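Kiaa0380 (Homo sapiens, PDB 1HTJ) probably couples heterotrimeric G protein signalling to Rho GTPases, as a guanine nucleotide exchange factor that carries an RGS-like domain. Local coordinates at residues Ile51-Asp56 and Ser149-Asn154; Leu61-Ala66 and Ala127-Ile132; Trp85-Glu90 and Met192-Asn197; Glu101-Glu106 and Cys122-Ala127. The protein carries 3 engineered substitutions. All coordinates share one frame; numbering follows the deposited sequence.

All four contacts tie together parts of one all-helical RGS-like domain. Contact 1 opens the chain order, joining the end of helix 41-54 to a loop before helix 163-182; contacts 2 and 4 are nested inside the loop it closes, while contact 3 crosses contacts 1 and 2 and has contact 4 inside its own loop. Contacts 2 and 4 share helix 118-144 and Ala127, with centres about 11 Å apart. Contact 3 packs helix 76-89 on helix 186-202 and meets contact 2, about 12 Å away between centres, where Phe62 and Phe88 come together. Contacts 1 and 4, about 29 Å apart by centres, lie on opposite sides of the chain's middle.

Contact 1 of 4, residues Ile51-Asp56 and Ser149-Asn154; sequences IFSQAD and SLYGEN
With CG anti to its carbonyl carbon (chi1 -53°), Tyr151 sends its ring out of the loop toward helix 41-54, where Gln54 comes to meet it. The Gln54 chain bends at chi2 (-90°), and the two side chains cross at about a right angle. Gln54 CG lies 3.9 Å from Tyr151 OH, so the hydroxyl end of the ring rests beside the aliphatic part of the glutamine as well as beside its amide, which lies at the ring's edge. Ser53 supplies the second touch: its CB stands 4.3 Å from Tyr151 CE2, near the plane of the ring at its edge, while Ser53 OG turns back to the carbonyl of Arg49 in its own helix. The contact joins the last turn of helix 41-54 to the loop that follows helix 118-144 in this RGS-like domain. Leu150 CB covers one face of the phenol, 3.8 Å from the Tyr151 ring plane and nearer its periphery than its centre, and Val46 of helix 41-54 also touches the tyrosine. Just after Tyr151 the backbone swings to a positive phi at Gly152, where a CB would be pressed against the carbonyl oxygen of Tyr151. Glu153 then binds Arg143 in a salt bridge and Tyr139 OH in a hydrogen bond, which fastens the loop to helix 118-144.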
loop_
_atom_site.group_PDB
_atom_site.type_symbol
_atom_site.label_atom_id
_atom_site.label_comp_id
_atom_site.label_asym_id
_atom_site.label_seq_id
_atom_site.Cartn_x
_atom_site.Cartn_y
_atom_site.Cartn_z
ATOM N N ILE A 51 9.140 1.706 -3.646
ATOM C CA ILE A 51 9.012 0.577 -2.732
ATOM C C ILE A 51 9.180 -0.753 -3.472
ATOM O O ILE A 51 10.042 -1.564 -3.133
ATOM C CB ILE A 51 7.626 0.556 -2.051
ATOM C CG1 ILE A 51 7.402 1.837 -1.234
ATOM C CG2 ILE A 51 7.498 -0.704 -1.189
ATOM C CD1 ILE A 51 8.301 2.001 -0.035
ATOM N N PHE A 52 8.344 -0.974 -4.483
ATOM C CA PHE A 52 8.387 -2.218 -5.243
ATOM C C PHE A 52 9.766 -2.521 -5.826
ATOM O O PHE A 52 10.164 -3.681 -5.895
ATOM C CB PHE A 52 7.346 -2.200 -6.364
ATOM C CG PHE A 52 5.937 -2.491 -5.897
ATOM C CD1 PHE A 52 4.995 -3.029 -6.783
ATOM C CD2 PHE A 52 5.543 -2.217 -4.589
ATOM C CE1 PHE A 52 3.689 -3.287 -6.373
ATOM C CE2 PHE A 52 4.225 -2.474 -4.166
ATOM C CZ PHE A 52 3.306 -3.007 -5.059
ATOM N N SER A 53 10.484 -1.469 -6.227
ATOM C CA SER A 53 11.815 -1.617 -6.808
ATOM C C SER A 53 12.952 -1.835 -5.826
ATOM O O SER A 53 13.866 -2.598 -6.119
ATOM C CB SER A 53 12.196 -0.379 -7.626
ATOM O OG SER A 53 11.262 -0.114 -8.660
ATOM N N GLN A 54 12.905 -1.176 -4.668
ATOM C CA GLN A 54 14.037 -1.243 -3.730
ATOM C C GLN A 54 13.815 -1.690 -2.304
ATOM O O GLN A 54 14.771 -2.051 -1.632
ATOM C CB GLN A 54 14.709 0.134 -3.619
ATOM C CG GLN A 54 14.632 0.991 -4.841
ATOM C CD GLN A 54 15.798 0.761 -5.763
ATOM O OE1 GLN A 54 16.303 -0.359 -5.877
ATOM N NE2 GLN A 54 16.233 1.822 -6.443
ATOM N N ALA A 55 12.589 -1.648 -1.817
ATOM C CA ALA A 55 12.359 -1.989 -0.424
ATOM C C ALA A 55 11.395 -3.133 -0.178
ATOM O O ALA A 55 10.948 -3.818 -1.106
ATOM C CB ALA A 55 11.879 -0.736 0.313
ATOM N N ASP A 56 11.100 -3.342 1.103
ATOM C CA ASP A 56 10.155 -4.358 1.524
ATOM C C ASP A 56 8.755 -3.735 1.400
ATOM O O ASP A 56 8.411 -2.807 2.130
ATOM C CB ASP A 56 10.421 -4.772 2.971
ATOM C CG ASP A 56 9.447 -5.828 3.451
ATOM O OD1 ASP A 56 8.566 -6.228 2.655
ATOM O OD2 ASP A 56 9.558 -6.261 4.612
ATOM N N SER A 149 12.460 11.033 -11.251
ATOM C CA SER A 149 12.028 10.679 -12.602
ATOM C C SER A 149 12.102 9.173 -12.839
ATOM O O SER A 149 11.383 8.639 -13.676
ATOM C CB SER A 149 12.871 11.411 -13.645
ATOM O OG SER A 149 14.143 10.808 -13.809
ATOM N N LEU A 150 12.968 8.492 -12.098
ATOM C CA LEU A 150 13.123 7.039 -12.216
ATOM C C LEU A 150 11.893 6.315 -11.689
ATOM O O LEU A 150 11.696 5.128 -11.956
ATOM C CB LEU A 150 14.326 6.559 -11.399
ATOM C CG LEU A 150 15.704 7.089 -11.784
ATOM C CD1 LEU A 150 16.771 6.378 -10.920
ATOM C CD2 LEU A 150 15.931 6.844 -13.306
ATOM N N TYR A 151 11.079 7.032 -10.923
ATOM C CA TYR A 151 9.894 6.446 -10.334
ATOM C C TYR A 151 8.570 7.063 -10.736
ATOM O O TYR A 151 7.589 6.911 -10.011
ATOM C CB TYR A 151 10.028 6.484 -8.828
ATOM C CG TYR A 151 11.318 5.873 -8.364
ATOM C CD1 TYR A 151 12.430 6.669 -8.066
ATOM C CD2 TYR A 151 11.436 4.495 -8.239
ATOM C CE1 TYR A 151 13.621 6.100 -7.650
ATOM C CE2 TYR A 151 12.615 3.917 -7.831
ATOM C CZ TYR A 151 13.704 4.721 -7.536
ATOM O OH TYR A 151 14.880 4.115 -7.137
ATOM N N GLY A 152 8.547 7.760 -11.876
ATOM C CA GLY A 152 7.325 8.371 -12.368
ATOM C C GLY A 152 7.068 9.833 -12.011
ATOM O O GLY A 152 6.014 10.376 -12.356
ATOM N N GLU A 153 8.010 10.496 -11.351
ATOM C CA GLU A 153 7.767 11.877 -10.958
ATOM C C GLU A 153 7.547 12.846 -12.099
ATOM O O GLU A 153 7.026 13.930 -11.892
ATOM C CB GLU A 153 8.864 12.383 -10.019
ATOM C CG GLU A 153 8.786 11.707 -8.665
ATOM C CD GLU A 153 9.141 12.621 -7.519
ATOM O OE1 GLU A 153 8.988 13.843 -7.681
ATOM O OE2 GLU A 153 9.557 12.120 -6.453
ATOM N N ASN A 154 7.922 12.466 -13.311
ATOM C CA ASN A 154 7.685 13.355 -14.434
ATOM C C ASN A 154 6.192 13.528 -14.620
ATOM O O ASN A 154 5.705 14.642 -14.797
ATOM C CB ASN A 154 8.295 12.786 -15.712
ATOM C CG ASN A 154 9.729 13.212 -15.891
ATOM O OD1 ASN A 154 10.330 13.798 -14.985
ATOM N ND2 ASN A 154 10.293 12.928 -17.060
#

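Contact 2 of 4, residues Leu61-Ala66 and Ala127-Ile132; sequences LFYLCA and AAMPEI
Tyr63 meets Ile132 first through its CB, which lies 3.6 Å from Ile132 CD1. The same methyl stays close as the ring begins, at 3.9 Å from Tyr63 CG and 4.0 Å from Tyr63 CD1, so the isoleucine tip is pushed against the root of the ring, the two side chains at about a right angle. One atom further out, Tyr63 CE1 comes to 4.1 Å from the selenium (SE) of Met129, a selenomethionine. This is a Met-aromatic contact, with SE 45° off the ring normal and 4.9 Å from the centroid of the Tyr63 ring; bends at chi2 and chi3 fold the Met129 chain to bring it there. The Tyr63 side chain also packs against Leu34, Glu35 and Lys38 of helix 34-39. The pair of helices, 58-69 and 118-144, runs roughly antiparallel within the RGS-like bundle, their local axes 134° apart and 10.1 Å at closest approach. Phe62 completes the interface from the neighbouring position: its edge faces the methyl of Ala128, with Phe62 CD2 4.3 Å from Ala128 CB. The second helix kinks here: Pro130 has no N-H to offer the turn before, and Glu131 N makes only a weak bond, to Ala128 O; Ile132 N returns to the regular pattern with its bond to Ala128 O.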
loop_
_atom_site.group_PDB
_atom_site.type_symbol
_atom_site.label_atom_id
_atom_site.label_comp_id
_atom_site.label_asym_id
_atom_site.label_seq_id
_atom_site.Cartn_x
_atom_site.Cartn_y
_atom_site.Cartn_z
ATOM N N LEU A 61 1.914 -2.050 1.972
ATOM C CA LEU A 61 0.819 -2.739 1.308
ATOM C C LEU A 61 -0.151 -3.233 2.365
ATOM O O LEU A 61 -1.370 -3.213 2.168
ATOM C CB LEU A 61 1.322 -3.910 0.445
ATOM C CG LEU A 61 1.985 -3.527 -0.890
ATOM C CD1 LEU A 61 2.347 -4.794 -1.672
ATOM C CD2 LEU A 61 1.018 -2.646 -1.713
ATOM N N PHE A 62 0.393 -3.674 3.491
ATOM C CA PHE A 62 -0.441 -4.139 4.583
ATOM C C PHE A 62 -1.307 -2.966 5.057
ATOM O O PHE A 62 -2.540 -3.063 5.154
ATOM C CB PHE A 62 0.423 -4.628 5.741
ATOM C CG PHE A 62 -0.348 -4.822 7.005
ATOM C CD1 PHE A 62 -1.388 -5.758 7.062
ATOM C CD2 PHE A 62 -0.095 -4.023 8.121
ATOM C CE1 PHE A 62 -2.165 -5.890 8.206
ATOM C CE2 PHE A 62 -0.870 -4.151 9.278
ATOM C CZ PHE A 62 -1.908 -5.086 9.318
ATOM N N TYR A 63 -0.641 -1.850 5.337
ATOM C CA TYR A 63 -1.313 -0.647 5.805
ATOM C C TYR A 63 -2.455 -0.231 4.863
ATOM O O TYR A 63 -3.564 0.097 5.309
ATOM C CB TYR A 63 -0.295 0.497 5.919
ATOM C CG TYR A 63 -0.891 1.782 6.412
ATOM C CD1 TYR A 63 -0.738 2.175 7.737
ATOM C CD2 TYR A 63 -1.629 2.597 5.561
ATOM C CE1 TYR A 63 -1.309 3.356 8.204
ATOM C CE2 TYR A 63 -2.208 3.780 6.018
ATOM C CZ TYR A 63 -2.041 4.153 7.337
ATOM O OH TYR A 63 -2.581 5.334 7.786
ATOM N N LEU A 64 -2.171 -0.241 3.563
ATOM C CA LEU A 64 -3.151 0.144 2.567
ATOM C C LEU A 64 -4.338 -0.825 2.522
ATOM O O LEU A 64 -5.479 -0.425 2.237
ATOM C CB LEU A 64 -2.485 0.231 1.187
ATOM C CG LEU A 64 -1.486 1.385 0.984
ATOM C CD1 LEU A 64 -0.830 1.281 -0.380
ATOM C CD2 LEU A 64 -2.212 2.713 1.107
ATOM N N CYS A 65 -4.068 -2.101 2.780
ATOM C CA CYS A 65 -5.135 -3.089 2.761
ATOM C C CYS A 65 -5.986 -2.949 4.019
ATOM O O CYS A 65 -7.207 -3.020 3.948
ATOM C CB CYS A 65 -4.555 -4.501 2.630
ATOM S SG CYS A 65 -4.027 -4.931 0.931
ATOM N N ALA A 66 -5.334 -2.726 5.159
ATOM C CA ALA A 66 -6.037 -2.543 6.431
ATOM C C ALA A 66 -6.894 -1.292 6.314
ATOM O O ALA A 66 -7.993 -1.223 6.855
ATOM C CB ALA A 66 -5.048 -2.390 7.579
ATOM N N ALA A 127 1.719 -0.493 14.225
ATOM C CA ALA A 127 2.961 -1.255 14.313
ATOM C C ALA A 127 3.815 -1.149 13.050
ATOM O O ALA A 127 5.040 -1.231 13.112
ATOM C CB ALA A 127 2.649 -2.717 14.600
ATOM N N ALA A 128 3.170 -0.967 11.904
ATOM C CA ALA A 128 3.881 -0.875 10.639
ATOM C C ALA A 128 4.382 0.533 10.328
ATOM O O ALA A 128 5.274 0.704 9.494
ATOM C CB ALA A 128 2.974 -1.347 9.509
HETATM N N MSE A 129 3.802 1.529 10.996
HETATM C CA MSE A 129 4.145 2.926 10.757
HETATM C C MSE A 129 5.611 3.287 10.786
HETATM O O MSE A 129 6.100 3.976 9.897
HETATM C CB MSE A 129 3.392 3.829 11.726
HETATM C CG MSE A 129 2.044 4.257 11.203
HETATM SE SE MSE A 129 2.205 5.012 9.418
HETATM C CE MSE A 129 3.732 6.152 9.718
ATOM N N PRO A 130 6.329 2.842 11.816
ATOM C CA PRO A 130 7.757 3.143 11.924
ATOM C C PRO A 130 8.552 2.810 10.651
ATOM O O PRO A 130 9.369 3.622 10.199
ATOM C CB PRO A 130 8.191 2.296 13.120
ATOM C CG PRO A 130 6.975 2.301 13.971
ATOM C CD PRO A 130 5.875 2.054 12.973
ATOM N N GLU A 131 8.318 1.625 10.079
ATOM C CA GLU A 131 9.048 1.232 8.870
ATOM C C GLU A 131 8.556 2.008 7.664
ATOM O O GLU A 131 9.327 2.349 6.771
ATOM C CB GLU A 131 8.937 -0.274 8.615
ATOM C CG GLU A 131 9.712 -0.746 7.373
ATOM C CD GLU A 131 10.006 -2.257 7.374
ATOM O OE1 GLU A 131 9.297 -3.015 8.072
ATOM O OE2 GLU A 131 10.945 -2.692 6.666
ATOM N N ILE A 132 7.268 2.292 7.635
ATOM C CA ILE A 132 6.733 3.060 6.535
ATOM C C ILE A 132 7.390 4.451 6.553
ATOM O O ILE A 132 7.815 4.960 5.515
ATOM C CB ILE A 132 5.209 3.189 6.649
ATOM C CG1 ILE A 132 4.574 1.801 6.517
ATOM C CG2 ILE A 132 4.690 4.143 5.596
ATOM C CD1 ILE A 132 3.050 1.790 6.540
#

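Contact 3 of 4, residues Trp85-Glu90 and Met192-Asn197; sequences WNIFLE and MDFALN
Two backbone nitrogens grip Trp85 O: Leu89 N, at 3.0 Å, makes the ordinary helical bond and Glu90 N, one residue on and at 2.8 Å, the wider pi-type one. The turn they close holds Ile87 and Phe88, the residues that reach across to Phe194 and Ala195. Between the two helices the meeting is wholly apolar. Ile87 CD1 comes to 3.7 Å from Phe194 CD2, the two side chains leaning past each other at a slant. A chi1 of -51° sets the Phe88 ring beside its own backbone N, and from there CZ reaches to 3.8 Å from Ala195 CB, the methyl near the ring's plane at its edge. Helix 76-89 is thereby joined to helix 186-202 within the all-helical RGS-like domain. Ile87 also serves its neighbour: its CG2 sits over the centre of the Phe88 ring, 3.4 Å above the plane, and so covers one face of it. The same ring is turned about 60° against that of Phe62, and Leu61 and Cys65 of helix 58-69 pack on it too. Leu95, in the loop that follows, touches both Ile87 and Phe88. Helix 163-182 lies against the second segment as well, where Leu174 and Leu177 touch Leu196.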
loop_
_atom_site.group_PDB
_atom_site.type_symbol
_atom_site.label_atom_id
_atom_site.label_comp_id
_atom_site.label_asym_id
_atom_site.label_seq_id
_atom_site.Cartn_x
_atom_site.Cartn_y
_atom_site.Cartn_z
ATOM N N TRP A 85 -4.892 -11.627 6.309
ATOM C CA TRP A 85 -4.250 -12.546 7.243
ATOM C C TRP A 85 -3.240 -13.469 6.579
ATOM O O TRP A 85 -2.123 -13.628 7.071
ATOM C CB TRP A 85 -5.308 -13.384 7.969
ATOM C CG TRP A 85 -4.721 -14.532 8.718
ATOM C CD1 TRP A 85 -4.656 -15.839 8.312
ATOM C CD2 TRP A 85 -4.060 -14.469 9.986
ATOM N NE1 TRP A 85 -3.991 -16.593 9.254
ATOM C CE2 TRP A 85 -3.615 -15.775 10.291
ATOM C CE3 TRP A 85 -3.795 -13.429 10.895
ATOM C CZ2 TRP A 85 -2.921 -16.069 11.469
ATOM C CZ3 TRP A 85 -3.105 -13.717 12.065
ATOM C CH2 TRP A 85 -2.674 -15.026 12.345
ATOM N N ASN A 86 -3.643 -14.077 5.467
ATOM C CA ASN A 86 -2.795 -15.012 4.716
ATOM C C ASN A 86 -1.611 -14.342 4.023
ATOM O O ASN A 86 -0.539 -14.932 3.901
ATOM C CB ASN A 86 -3.633 -15.768 3.669
ATOM C CG ASN A 86 -4.575 -16.784 4.302
ATOM O OD1 ASN A 86 -4.144 -17.634 5.071
ATOM N ND2 ASN A 86 -5.860 -16.694 3.983
ATOM N N ILE A 87 -1.806 -13.109 3.569
ATOM C CA ILE A 87 -0.745 -12.398 2.879
ATOM C C ILE A 87 0.267 -11.717 3.788
ATOM O O ILE A 87 1.485 -11.765 3.535
ATOM C CB ILE A 87 -1.326 -11.336 1.936
ATOM C CG1 ILE A 87 -2.063 -12.023 0.789
ATOM C CG2 ILE A 87 -0.214 -10.431 1.406
ATOM C CD1 ILE A 87 -2.724 -11.077 -0.157
ATOM N N PHE A 88 -0.230 -11.105 4.857
ATOM C CA PHE A 88 0.635 -10.343 5.748
ATOM C C PHE A 88 0.884 -10.827 7.164
ATOM O O PHE A 88 1.958 -10.593 7.703
ATOM C CB PHE A 88 0.105 -8.906 5.878
ATOM C CG PHE A 88 -0.169 -8.228 4.563
ATOM C CD1 PHE A 88 -1.456 -8.166 4.059
ATOM C CD2 PHE A 88 0.867 -7.631 3.843
ATOM C CE1 PHE A 88 -1.715 -7.519 2.862
ATOM C CE2 PHE A 88 0.620 -6.983 2.642
ATOM C CZ PHE A 88 -0.675 -6.924 2.147
ATOM N N LEU A 89 -0.082 -11.501 7.771
ATOM C CA LEU A 89 0.082 -11.843 9.169
ATOM C C LEU A 89 0.275 -13.255 9.649
ATOM O O LEU A 89 0.743 -13.456 10.770
ATOM C CB LEU A 89 -1.075 -11.224 9.954
ATOM C CG LEU A 89 -1.341 -9.747 9.661
ATOM C CD1 LEU A 89 -2.634 -9.320 10.334
ATOM C CD2 LEU A 89 -0.158 -8.907 10.135
ATOM N N GLU A 90 -0.075 -14.242 8.843
ATOM C CA GLU A 90 0.083 -15.599 9.318
ATOM C C GLU A 90 1.547 -16.042 9.303
ATOM O O GLU A 90 2.383 -15.455 8.613
ATOM C CB GLU A 90 -0.815 -16.544 8.514
ATOM C CG GLU A 90 -0.291 -16.958 7.172
ATOM C CD GLU A 90 0.414 -18.289 7.243
ATOM O OE1 GLU A 90 -0.182 -19.226 7.808
ATOM O OE2 GLU A 90 1.551 -18.402 6.735
HETATM N N MSE A 192 1.486 -9.152 -3.899
HETATM C CA MSE A 192 1.711 -7.717 -4.056
HETATM C C MSE A 192 0.678 -7.146 -5.044
HETATM O O MSE A 192 0.141 -6.061 -4.859
HETATM C CB MSE A 192 3.129 -7.464 -4.595
HETATM C CG MSE A 192 4.269 -7.810 -3.625
HETATM SE SE MSE A 192 6.013 -7.768 -4.513
HETATM C CE MSE A 192 6.190 -5.873 -4.869
ATOM N N ASP A 193 0.408 -7.883 -6.108
ATOM C CA ASP A 193 -0.553 -7.434 -7.101
ATOM C C ASP A 193 -1.948 -7.390 -6.465
ATOM O O ASP A 193 -2.713 -6.450 -6.686
ATOM C CB ASP A 193 -0.542 -8.387 -8.301
ATOM C CG ASP A 193 -1.466 -7.932 -9.414
ATOM O OD1 ASP A 193 -1.125 -6.997 -10.162
ATOM O OD2 ASP A 193 -2.560 -8.507 -9.528
ATOM N N PHE A 194 -2.274 -8.402 -5.666
ATOM C CA PHE A 194 -3.573 -8.428 -5.012
ATOM C C PHE A 194 -3.727 -7.220 -4.085
ATOM O O PHE A 194 -4.732 -6.519 -4.131
ATOM C CB PHE A 194 -3.734 -9.692 -4.183
ATOM C CG PHE A 194 -5.033 -9.758 -3.450
ATOM C CD1 PHE A 194 -6.137 -10.382 -4.018
ATOM C CD2 PHE A 194 -5.168 -9.173 -2.196
ATOM C CE1 PHE A 194 -7.365 -10.424 -3.344
ATOM C CE2 PHE A 194 -6.389 -9.209 -1.518
ATOM C CZ PHE A 194 -7.485 -9.839 -2.099
ATOM N N ALA A 195 -2.726 -6.990 -3.240
ATOM C CA ALA A 195 -2.764 -5.880 -2.283
ATOM C C ALA A 195 -2.848 -4.529 -2.992
ATOM O O ALA A 195 -3.668 -3.669 -2.653
ATOM C CB ALA A 195 -1.537 -5.931 -1.384
ATOM N N LEU A 196 -1.986 -4.353 -3.983
ATOM C CA LEU A 196 -1.944 -3.123 -4.759
ATOM C C LEU A 196 -3.297 -2.836 -5.398
ATOM O O LEU A 196 -3.836 -1.729 -5.280
ATOM C CB LEU A 196 -0.881 -3.227 -5.859
ATOM C CG LEU A 196 -0.747 -2.012 -6.788
ATOM C CD1 LEU A 196 -0.374 -0.758 -5.985
ATOM C CD2 LEU A 196 0.326 -2.308 -7.832
ATOM N N ASN A 197 -3.845 -3.833 -6.084
ATOM C CA ASN A 197 -5.125 -3.641 -6.749
ATOM C C ASN A 197 -6.281 -3.443 -5.766
ATOM O O ASN A 197 -7.234 -2.747 -6.068
ATOM C CB ASN A 197 -5.403 -4.814 -7.690
ATOM C CG ASN A 197 -4.465 -4.823 -8.877
ATOM O OD1 ASN A 197 -4.205 -3.777 -9.472
ATOM N ND2 ASN A 197 -3.950 -6.002 -9.231
#

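Contact 4 of 4, residues Glu101-Glu106 and Cys122-Ala127; sequences EMLQAE and CEAQEA
The carboxylate of Glu123 is the flat group here, and Leu103 CD1 lies to one side of its plane, displaced toward Glu123 OE1 and 3.5 Å from it. The same methyl meets Glu123 CB at 3.8 Å, so it touches the acidic chain at both its root and its carboxylate. The other branch goes to the next residue, with Leu103 CD2 3.7 Å from the backbone N of Ala124 and 4.2 Å from Ala124 CB. A chi1 of -176°, which places CG opposite the backbone N, aims both methyls at helix 118-144, and Val120 of that helix also touches the leucine. Here the first turns of helix 101-112 lean on the early part of helix 118-144 in the RGS-like domain. Replacing Leu103 with an alanine would probably open a gap over Ala124 and leave the aliphatic part of Glu123 without its apolar neighbour. Glu106 OE2 lies 6.0 Å from Glu123 OE2, not in contact; any repulsion is probably slight, and Arg110, in a long, weak ion pair with Glu106, may temper it. With no hydrogen bond or salt bridge across, van der Waals contact of the Leu103 methyls holds the segments together, so shape matters more than directional bonds.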
loop_
_atom_site.group_PDB
_atom_site.type_symbol
_atom_site.label_atom_id
_atom_site.label_comp_id
_atom_site.label_asym_id
_atom_site.label_seq_id
_atom_site.Cartn_x
_atom_site.Cartn_y
_atom_site.Cartn_z
ATOM N N GLU A 101 2.884 -10.404 19.656
ATOM C CA GLU A 101 2.231 -11.701 19.830
ATOM C C GLU A 101 0.819 -11.585 20.404
ATOM O O GLU A 101 -0.061 -12.379 20.080
ATOM C CB GLU A 101 3.078 -12.581 20.753
ATOM C CG GLU A 101 4.458 -12.923 20.195
ATOM C CD GLU A 101 4.415 -13.993 19.105
ATOM O OE1 GLU A 101 4.058 -15.153 19.428
ATOM O OE2 GLU A 101 4.737 -13.673 17.931
HETATM N N MSE A 102 0.613 -10.596 21.267
HETATM C CA MSE A 102 -0.688 -10.369 21.889
HETATM C C MSE A 102 -1.684 -9.895 20.822
HETATM O O MSE A 102 -2.833 -10.343 20.785
HETATM C CB MSE A 102 -0.552 -9.310 22.988
HETATM C CG MSE A 102 -1.494 -9.467 24.177
HETATM SE SE MSE A 102 -1.102 -10.991 25.336
HETATM C CE MSE A 102 0.695 -10.502 25.852
ATOM N N LEU A 103 -1.229 -8.992 19.956
ATOM C CA LEU A 103 -2.062 -8.445 18.887
ATOM C C LEU A 103 -2.329 -9.489 17.808
ATOM O O LEU A 103 -3.456 -9.630 17.338
ATOM C CB LEU A 103 -1.387 -7.212 18.269
ATOM C CG LEU A 103 -2.168 -6.441 17.198
ATOM C CD1 LEU A 103 -3.551 -6.064 17.720
ATOM C CD2 LEU A 103 -1.389 -5.201 16.796
ATOM N N GLN A 104 -1.277 -10.206 17.423
ATOM C CA GLN A 104 -1.359 -11.255 16.411
ATOM C C GLN A 104 -2.459 -12.260 16.733
ATOM O O GLN A 104 -3.155 -12.749 15.839
ATOM C CB GLN A 104 -0.026 -11.996 16.320
ATOM C CG GLN A 104 -0.047 -13.183 15.378
ATOM C CD GLN A 104 0.648 -12.880 14.072
ATOM O OE1 GLN A 104 0.687 -11.727 13.636
ATOM N NE2 GLN A 104 1.200 -13.913 13.432
ATOM N N ALA A 105 -2.602 -12.572 18.016
ATOM C CA ALA A 105 -3.608 -13.523 18.475
ATOM C C ALA A 105 -5.028 -12.996 18.316
ATOM O O ALA A 105 -5.907 -13.713 17.850
ATOM C CB ALA A 105 -3.349 -13.889 19.934
ATOM N N GLU A 106 -5.250 -11.749 18.719
ATOM C CA GLU A 106 -6.565 -11.124 18.611
ATOM C C GLU A 106 -6.983 -11.045 17.145
ATOM O O GLU A 106 -8.103 -11.410 16.781
ATOM C CB GLU A 106 -6.522 -9.708 19.192
ATOM C CG GLU A 106 -7.145 -9.536 20.570
ATOM C CD GLU A 106 -8.646 -9.319 20.522
ATOM O OE1 GLU A 106 -9.376 -10.274 20.200
ATOM O OE2 GLU A 106 -9.095 -8.189 20.804
ATOM N N CYS A 122 -6.337 -1.587 13.078
ATOM C CA CYS A 122 -5.900 -0.210 13.277
ATOM C C CYS A 122 -4.682 -0.273 14.200
ATOM O O CYS A 122 -3.698 0.444 14.014
ATOM C CB CYS A 122 -7.019 0.598 13.933
ATOM S SG CYS A 122 -6.916 2.381 13.672
ATOM N N GLU A 123 -4.750 -1.148 15.197
ATOM C CA GLU A 123 -3.630 -1.310 16.112
ATOM C C GLU A 123 -2.430 -1.843 15.328
ATOM O O GLU A 123 -1.293 -1.467 15.595
ATOM C CB GLU A 123 -3.977 -2.302 17.231
ATOM C CG GLU A 123 -4.817 -1.732 18.372
ATOM C CD GLU A 123 -5.184 -2.789 19.410
ATOM O OE1 GLU A 123 -4.260 -3.420 19.973
ATOM O OE2 GLU A 123 -6.400 -2.986 19.658
ATOM N N ALA A 124 -2.698 -2.729 14.366
ATOM C CA ALA A 124 -1.644 -3.324 13.550
ATOM C C ALA A 124 -1.015 -2.261 12.664
ATOM O O ALA A 124 0.200 -2.198 12.529
ATOM C CB ALA A 124 -2.205 -4.469 12.699
ATOM N N GLN A 125 -1.844 -1.420 12.067
ATOM C CA GLN A 125 -1.324 -0.366 11.222
ATOM C C GLN A 125 -0.266 0.428 11.986
ATOM O O GLN A 125 0.810 0.722 11.442
ATOM C CB GLN A 125 -2.449 0.567 10.764
ATOM C CG GLN A 125 -3.330 -0.029 9.693
ATOM C CD GLN A 125 -4.353 0.955 9.165
ATOM O OE1 GLN A 125 -5.198 1.441 9.909
ATOM N NE2 GLN A 125 -4.285 1.253 7.877
ATOM N N GLU A 126 -0.559 0.765 13.244
ATOM C CA GLU A 126 0.381 1.526 14.068
ATOM C C GLU A 126 1.735 0.833 14.143
ATOM O O GLU A 126 2.776 1.486 14.127
ATOM C CB GLU A 126 -0.147 1.705 15.495
ATOM C CG GLU A 126 -1.514 2.356 15.601
ATOM C CD GLU A 126 -1.612 3.652 14.817
ATOM O OE1 GLU A 126 -0.803 4.584 15.067
ATOM O OE2 GLU A 126 -2.514 3.736 13.949
ATOM N N ALA A 127 1.719 -0.493 14.225
ATOM C CA ALA A 127 2.961 -1.255 14.313
ATOM C C ALA A 127 3.815 -1.149 13.050
ATOM O O ALA A 127 5.040 -1.231 13.112
ATOM C CB ALA A 127 2.649 -2.717 14.600
#